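Local coordinates for protein tRNA modification GTPase MnmE (Chlorobium tepidum, PDB 3GEE) that probably hydrolyses GTP rapidly and takes part in adding a carboxymethylaminomethyl group to the wobble uridine of certain tRNAs, at residues Lys56-Gly68 / Asp78-Ser90. Residues are numbered along the deposited sequence; the frame is centred on the assembly and turned at random.
Sequences KLAEAAGYTAHFG and DEVIALVFRAPRS. With FON (N-{[4-({[(6R)-2-amino-5-formyl-4-oxo-1,4,5,6,7,8-hexahydropteridin-6-yl]methyl}amino)phenyl]carbonyl}-L-glutamic acid), chain C; FON (N-{[4-({[(6R)-2-amino-5-formyl-4-oxo-1,4,5,6,7,8-hexahydropteridin-6-yl]methyl}amino)phenyl]carbonyl}-L-glutamic acid), chain B.
The antiparallel hairpin of strands 64-71 and 76-85, part of the folate-binding N-terminal domain, pairs H66 with A82 through two backbone bonds, A82 N to H66 O (2.7 Å) and H66 N to A82 O. G68 and V80 repeat the pattern, whereas Y63 and T64 both face V84 in a G1 bulge. Beyond the bulge, F85 turns its ring edge to one face of Y63, a T-shaped pair with centroids 5.0 Å apart and planes at 78°. The hydroxyl of Y63 meets the amide oxygen O of one bound folinic acid, which lies at the edge of the tyrosine ring. At the other end, F67 has CG anti to its backbone N (chi1 171°), which lays one ring face on the benzoyl ring of the second folinic acid, CE1 lying 3.4 Å from C13. I81 CG1 meets the F67 ring at its edge, 3.9 Å from CD1, while E79 CG lies obliquely to the ring, near CE1. With an alanine in place of F67, the benzoyl ring would probably lose this aromatic wall and E79 its apolar support. R86, extended from CG to NE, reaches the 56-68 loop: NE donates to A60 O (2.6 Å) almost straight, at 163°, with the oxygen in the guanidinium plane. L57 CG rests on V84 CG2 (3.9 Å), beneath helix 40-47. Strand 96-102 flanks 76-85 in the sheet, F48 of strand 48-50 covers H66, V80 and A82, and F85 packs on I81 of the second subunit.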
loop_
_atom_site.group_PDB
_atom_site.type_symbol
_atom_site.label_atom_id
_atom_site.label_comp_id
_atom_site.label_asym_id
_atom_site.label_seq_id
_atom_site.Cartn_x
_atom_site.Cartn_y
_atom_site.Cartn_z
ATOM N N LYS A 56 22.656 15.387 15.180
ATOM C CA LYS A 56 21.752 14.418 15.801
ATOM C C LYS A 56 20.284 14.835 15.702
ATOM O O LYS A 56 19.959 16.024 15.710
ATOM C CB LYS A 56 22.144 14.148 17.255
ATOM C CG LYS A 56 23.222 13.085 17.408
ATOM C CD LYS A 56 23.678 12.937 18.853
ATOM C CE LYS A 56 25.052 12.270 18.923
ATOM N NZ LYS A 56 25.705 12.408 20.257
ATOM N N LEU A 57 19.410 13.839 15.598
ATOM C CA LEU A 57 17.969 14.059 15.509
ATOM C C LEU A 57 17.402 14.749 16.749
ATOM O O LEU A 57 16.586 15.662 16.635
ATOM C CB LEU A 57 17.243 12.728 15.260
ATOM C CG LEU A 57 16.716 12.353 13.868
ATOM C CD1 LEU A 57 17.542 12.918 12.715
ATOM C CD2 LEU A 57 16.611 10.839 13.752
ATOM N N ALA A 58 17.840 14.313 17.927
ATOM C CA ALA A 58 17.391 14.907 19.181
ATOM C C ALA A 58 17.784 16.383 19.298
ATOM O O ALA A 58 17.277 17.095 20.163
ATOM C CB ALA A 58 17.925 14.112 20.365
ATOM N N GLU A 59 18.673 16.833 18.415
ATOM C CA GLU A 59 19.141 18.213 18.392
ATOM C C GLU A 59 18.469 19.037 17.296
ATOM O O GLU A 59 18.816 20.198 17.090
ATOM C CB GLU A 59 20.652 18.246 18.166
ATOM C CG GLU A 59 21.491 17.582 19.249
ATOM C CD GLU A 59 22.978 17.559 18.899
ATOM O OE1 GLU A 59 23.324 17.590 17.692
ATOM O OE2 GLU A 59 23.805 17.509 19.836
ATOM N N ALA A 60 17.511 18.444 16.597
ATOM C CA ALA A 60 16.939 19.058 15.400
ATOM C C ALA A 60 15.645 19.806 15.677
ATOM O O ALA A 60 14.899 19.464 16.593
ATOM C CB ALA A 60 16.718 18.006 14.335
ATOM N N ALA A 61 15.386 20.829 14.868
ATOM C CA ALA A 61 14.151 21.594 14.959
ATOM C C ALA A 61 12.968 20.791 14.421
ATOM O O ALA A 61 13.135 19.884 13.611
ATOM C CB ALA A 61 14.291 22.887 14.191
ATOM N N GLY A 62 11.765 21.126 14.872
ATOM C CA GLY A 62 10.551 20.532 14.318
ATOM C C GLY A 62 10.378 20.872 12.849
ATOM O O GLY A 62 10.839 21.912 12.387
ATOM N N TYR A 63 9.719 19.973 12.123
ATOM C CA TYR A 63 9.440 20.112 10.688
ATOM C C TYR A 63 10.679 20.099 9.801
ATOM O O TYR A 63 10.710 20.712 8.733
ATOM C CB TYR A 63 8.532 21.313 10.414
ATOM C CG TYR A 63 7.091 20.974 10.684
ATOM C CD1 TYR A 63 6.514 21.205 11.934
ATOM C CD2 TYR A 63 6.314 20.377 9.699
ATOM C CE1 TYR A 63 5.189 20.871 12.181
ATOM C CE2 TYR A 63 4.997 20.039 9.933
ATOM C CZ TYR A 63 4.438 20.285 11.169
ATOM O OH TYR A 63 3.123 19.942 11.370
ATOM N N THR A 64 11.679 19.344 10.240
ATOM C CA THR A 64 12.978 19.312 9.591
ATOM C C THR A 64 13.329 17.872 9.187
ATOM O O THR A 64 13.141 16.932 9.962
ATOM C CB THR A 64 14.045 19.966 10.511
ATOM O OG1 THR A 64 15.178 20.366 9.741
ATOM C CG2 THR A 64 14.489 19.025 11.602
ATOM N N ALA A 65 13.808 17.703 7.960
ATOM C CA ALA A 65 14.044 16.374 7.389
ATOM C C ALA A 65 15.527 16.046 7.324
ATOM O O ALA A 65 16.353 16.934 7.117
ATOM C CB ALA A 65 13.425 16.278 6.010
ATOM N N HIS A 66 15.861 14.769 7.492
ATOM C CA HIS A 66 17.255 14.340 7.567
ATOM C C HIS A 66 17.530 13.057 6.798
ATOM O O HIS A 66 16.919 12.019 7.053
ATOM C CB HIS A 66 17.663 14.175 9.025
ATOM C CG HIS A 66 17.297 15.345 9.873
ATOM N ND1 HIS A 66 18.146 16.410 10.072
ATOM C CD2 HIS A 66 16.157 15.640 10.538
ATOM C CE1 HIS A 66 17.552 17.303 10.842
ATOM N NE2 HIS A 66 16.345 16.861 11.138
ATOM N N PHE A 67 18.462 13.140 5.859
ATOM C CA PHE A 67 18.817 12.000 5.035
ATOM C C PHE A 67 19.955 11.223 5.665
ATOM O O PHE A 67 21.077 11.724 5.771
ATOM C CB PHE A 67 19.198 12.450 3.622
ATOM C CG PHE A 67 19.767 11.356 2.783
ATOM C CD1 PHE A 67 18.978 10.288 2.379
ATOM C CD2 PHE A 67 21.095 11.378 2.405
ATOM C CE1 PHE A 67 19.512 9.261 1.606
ATOM C CE2 PHE A 67 21.636 10.358 1.630
ATOM C CZ PHE A 67 20.844 9.300 1.229
ATOM N N GLY A 68 19.667 9.995 6.078
ATOM C CA GLY A 68 20.690 9.125 6.649
ATOM C C GLY A 68 20.424 7.648 6.444
ATOM O O GLY A 68 19.648 7.262 5.565
ATOM N N ASP A 78 18.533 0.321 5.800
ATOM C CA ASP A 78 18.093 1.051 4.609
ATOM C C ASP A 78 18.619 2.487 4.598
ATOM O O ASP A 78 19.148 2.980 5.595
ATOM C CB ASP A 78 16.559 1.051 4.500
ATOM C CG ASP A 78 16.064 1.490 3.126
ATOM O OD1 ASP A 78 16.826 1.395 2.136
ATOM O OD2 ASP A 78 14.897 1.931 3.035
ATOM N N GLU A 79 18.479 3.135 3.449
ATOM C CA GLU A 79 18.729 4.551 3.302
ATOM C C GLU A 79 17.378 5.224 3.414
ATOM O O GLU A 79 16.502 4.980 2.588
ATOM C CB GLU A 79 19.302 4.805 1.922
ATOM C CG GLU A 79 20.389 5.836 1.871
ATOM C CD GLU A 79 21.094 5.831 0.532
ATOM O OE1 GLU A 79 20.387 5.827 -0.504
ATOM O OE2 GLU A 79 22.349 5.824 0.523
ATOM N N VAL A 80 17.193 6.056 4.433
ATOM C CA VAL A 80 15.885 6.684 4.675
ATOM C C VAL A 80 15.962 8.206 4.769
ATOM O O VAL A 80 17.036 8.788 4.604
ATOM C CB VAL A 80 15.210 6.120 5.948
ATOM C CG1 VAL A 80 15.161 4.595 5.892
ATOM C CG2 VAL A 80 15.930 6.592 7.208
ATOM N N ILE A 81 14.812 8.837 5.006
ATOM C CA ILE A 81 14.747 10.254 5.350
ATOM C C ILE A 81 13.924 10.410 6.619
ATOM O O ILE A 81 12.749 10.013 6.666
ATOM C CB ILE A 81 14.181 11.125 4.201
ATOM C CG1 ILE A 81 15.256 11.320 3.130
ATOM C CG2 ILE A 81 13.680 12.474 4.728
ATOM C CD1 ILE A 81 14.894 12.288 2.023
ATOM N N ALA A 82 14.546 10.961 7.657
ATOM C CA ALA A 82 13.865 11.125 8.935
ATOM C C ALA A 82 13.226 12.500 9.005
ATOM O O ALA A 82 13.846 13.499 8.633
ATOM C CB ALA A 82 14.823 10.908 10.093
ATOM N N LEU A 83 11.975 12.543 9.454
ATOM C CA LEU A 83 11.272 13.802 9.631
ATOM C C LEU A 83 10.992 14.016 11.107
ATOM O O LEU A 83 10.187 13.296 11.711
ATOM C CB LEU A 83 9.972 13.835 8.826
ATOM C CG LEU A 83 9.195 15.155 8.757
ATOM C CD1 LEU A 83 10.105 16.332 8.463
ATOM C CD2 LEU A 83 8.104 15.073 7.710
ATOM N N VAL A 84 11.665 15.010 11.681
ATOM C CA VAL A 84 11.500 15.337 13.089
ATOM C C VAL A 84 10.265 16.222 13.279
ATOM O O VAL A 84 10.037 17.153 12.504
ATOM C CB VAL A 84 12.777 16.028 13.652
ATOM C CG1 VAL A 84 12.594 16.430 15.106
ATOM C CG2 VAL A 84 13.996 15.111 13.503
ATOM N N PHE A 85 9.459 15.884 14.282
ATOM C CA PHE A 85 8.368 16.729 14.754
ATOM C C PHE A 85 8.557 16.869 16.249
ATOM O O PHE A 85 8.943 15.907 16.926
ATOM C CB PHE A 85 7.003 16.082 14.540
ATOM C CG PHE A 85 6.615 15.890 13.110
ATOM C CD1 PHE A 85 6.908 14.697 12.449
ATOM C CD2 PHE A 85 5.905 16.868 12.437
ATOM C CE1 PHE A 85 6.533 14.496 11.127
ATOM C CE2 PHE A 85 5.522 16.678 11.114
ATOM C CZ PHE A 85 5.835 15.485 10.458
ATOM N N ARG A 86 8.249 18.051 16.776
ATOM C CA ARG A 86 8.486 18.327 18.185
ATOM C C ARG A 86 7.282 18.862 18.932
ATOM O O ARG A 86 6.272 19.242 18.335
ATOM C CB ARG A 86 9.630 19.325 18.331
ATOM C CG ARG A 86 10.990 18.713 18.213
ATOM C CD ARG A 86 12.010 19.600 18.852
ATOM N NE ARG A 86 13.355 19.090 18.636
ATOM C CZ ARG A 86 14.031 18.349 19.508
ATOM N NH1 ARG A 86 13.500 18.019 20.679
ATOM N NH2 ARG A 86 15.252 17.944 19.200
ATOM N N ALA A 87 7.421 18.886 20.257
ATOM C CA ALA A 87 6.577 19.695 21.141
ATOM C C ALA A 87 5.108 19.343 20.924
ATOM O O ALA A 87 4.785 18.149 20.923
ATOM C CB ALA A 87 6.865 21.191 20.934
ATOM N N PRO A 88 4.218 20.351 20.741
ATOM C CA PRO A 88 2.844 20.009 20.398
ATOM C C PRO A 88 2.628 20.004 18.884
ATOM O O PRO A 88 1.542 19.662 18.413
ATOM C CB PRO A 88 2.061 21.158 21.017
ATOM C CG PRO A 88 2.952 22.328 20.819
ATOM C CD PRO A 88 4.378 21.811 20.852
ATOM N N ARG A 89 3.668 20.377 18.143
ATOM C CA ARG A 89 3.544 20.693 16.730
ATOM C C ARG A 89 3.811 19.458 15.868
ATOM O O ARG A 89 4.717 19.441 15.026
ATOM C CB ARG A 89 4.486 21.849 16.393
ATOM C CG ARG A 89 4.019 22.760 15.268
ATOM C CD ARG A 89 5.041 23.872 15.003
ATOM N NE ARG A 89 6.415 23.357 15.024
ATOM C CZ ARG A 89 7.485 24.004 14.556
ATOM N NH1 ARG A 89 7.368 25.211 13.998
ATOM N NH2 ARG A 89 8.681 23.429 14.637
ATOM N N SER A 90 3.003 18.426 16.113
ATOM C CA SER A 90 3.012 17.173 15.363
ATOM C C SER A 90 1.578 16.655 15.271
ATOM O O SER A 90 0.670 17.236 15.867
ATOM C CB SER A 90 3.872 16.137 16.078
ATOM O OG SER A 90 3.176 15.565 17.175
HETATM N N1 FON C . 2.254 13.770 6.626
HETATM C C2 FON C . 3.183 13.390 7.526
HETATM N NA2 FON C . 4.477 13.283 7.126
HETATM N N3 FON C . 2.868 13.110 8.818
HETATM C C4 FON C . 1.605 13.194 9.290
HETATM O O4 FON C . 1.385 12.923 10.490
HETATM C C4A FON C . 0.535 13.596 8.330
HETATM N N5 FON C . -0.830 13.782 8.573
HETATM C C6 FON C . -1.331 14.970 7.858
HETATM C C7 FON C . -1.377 14.477 6.417
HETATM N N8 FON C . 0.012 14.268 6.031
HETATM C C8A FON C . 0.955 13.892 6.943
HETATM C C9 FON C . -2.666 15.537 8.348
HETATM N N10 FON C . -2.683 15.770 9.785
HETATM C C11 FON C . -0.217 18.161 12.161
HETATM C C12 FON C . -1.594 18.366 12.093
HETATM C C13 FON C . -2.400 17.559 11.292
HETATM C C14 FON C . -1.838 16.540 10.529
HETATM C C15 FON C . -0.454 16.321 10.608
HETATM C C16 FON C . 0.356 17.129 11.410
HETATM C C FON C . 0.604 19.063 13.049
HETATM O O FON C . 1.823 18.979 13.040
HETATM N N FON C . -0.053 19.921 13.841
HETATM C CA FON C . 0.346 21.277 14.208
HETATM C CB FON C . 0.368 22.221 13.000
HETATM C CG FON C . 1.042 23.570 13.273
HETATM C CD FON C . 1.825 24.051 12.066
HETATM O OE1 FON C . 2.963 23.567 11.860
HETATM O OE2 FON C . 1.315 24.919 11.315
HETATM C CT FON C . -0.596 21.808 15.257
HETATM O O1 FON C . -0.126 22.393 16.261
HETATM O O2 FON C . -1.825 21.640 15.083
HETATM C CP1 FON C . -1.514 13.002 9.296
HETATM O O3 FON C . -2.445 12.373 8.823
HETATM N N1 FON B . 12.094 9.453 1.722
HETATM C C2 FON B . 11.588 10.518 1.069
HETATM N NA2 FON B . 10.743 11.352 1.730
HETATM N N3 FON B . 11.895 10.785 -0.228
HETATM C C4 FON B . 12.727 10.003 -0.951
HETATM O O4 FON B . 12.967 10.307 -2.139
HETATM C C4A FON B . 13.303 8.802 -0.278
HETATM N N5 FON B . 14.202 7.861 -0.793
HETATM C C6 FON B . 15.211 7.496 0.218
HETATM C C7 FON B . 14.407 6.613 1.165
HETATM N N8 FON B . 13.436 7.498 1.793
HETATM C C8A FON B . 12.930 8.581 1.136
HETATM C C9 FON B . 16.479 6.821 -0.311
HETATM N N10 FON B . 17.101 7.567 -1.396
HETATM C C11 FON B . 18.535 11.487 -1.502
HETATM C C12 FON B . 19.363 10.396 -1.754
HETATM C C13 FON B . 18.867 9.094 -1.711
HETATM C C14 FON B . 17.531 8.860 -1.397
HETATM C C15 FON B . 16.691 9.959 -1.160
HETATM C C16 FON B . 17.186 11.265 -1.203
HETATM C C FON B . 19.127 12.873 -1.568
HETATM O O FON B . 18.453 13.839 -1.243
HETATM N N FON B . 20.387 12.991 -2.009
HETATM C CA FON B . 21.406 13.931 -1.551
HETATM C CB FON B . 21.812 13.679 -0.094
HETATM C CG FON B . 22.662 14.797 0.519
HETATM C CD FON B . 22.313 15.018 1.979
HETATM O OE1 FON B . 21.294 15.695 2.254
HETATM O OE2 FON B . 23.055 14.526 2.865
HETATM C CT FON B . 22.615 13.831 -2.445
HETATM O O1 FON B . 23.156 14.883 -2.861
HETATM O O2 FON B . 23.035 12.689 -2.742
HETATM C CP1 FON B . 14.115 7.393 -1.964
HETATM O O3 FON B . 13.922 6.204 -2.145
#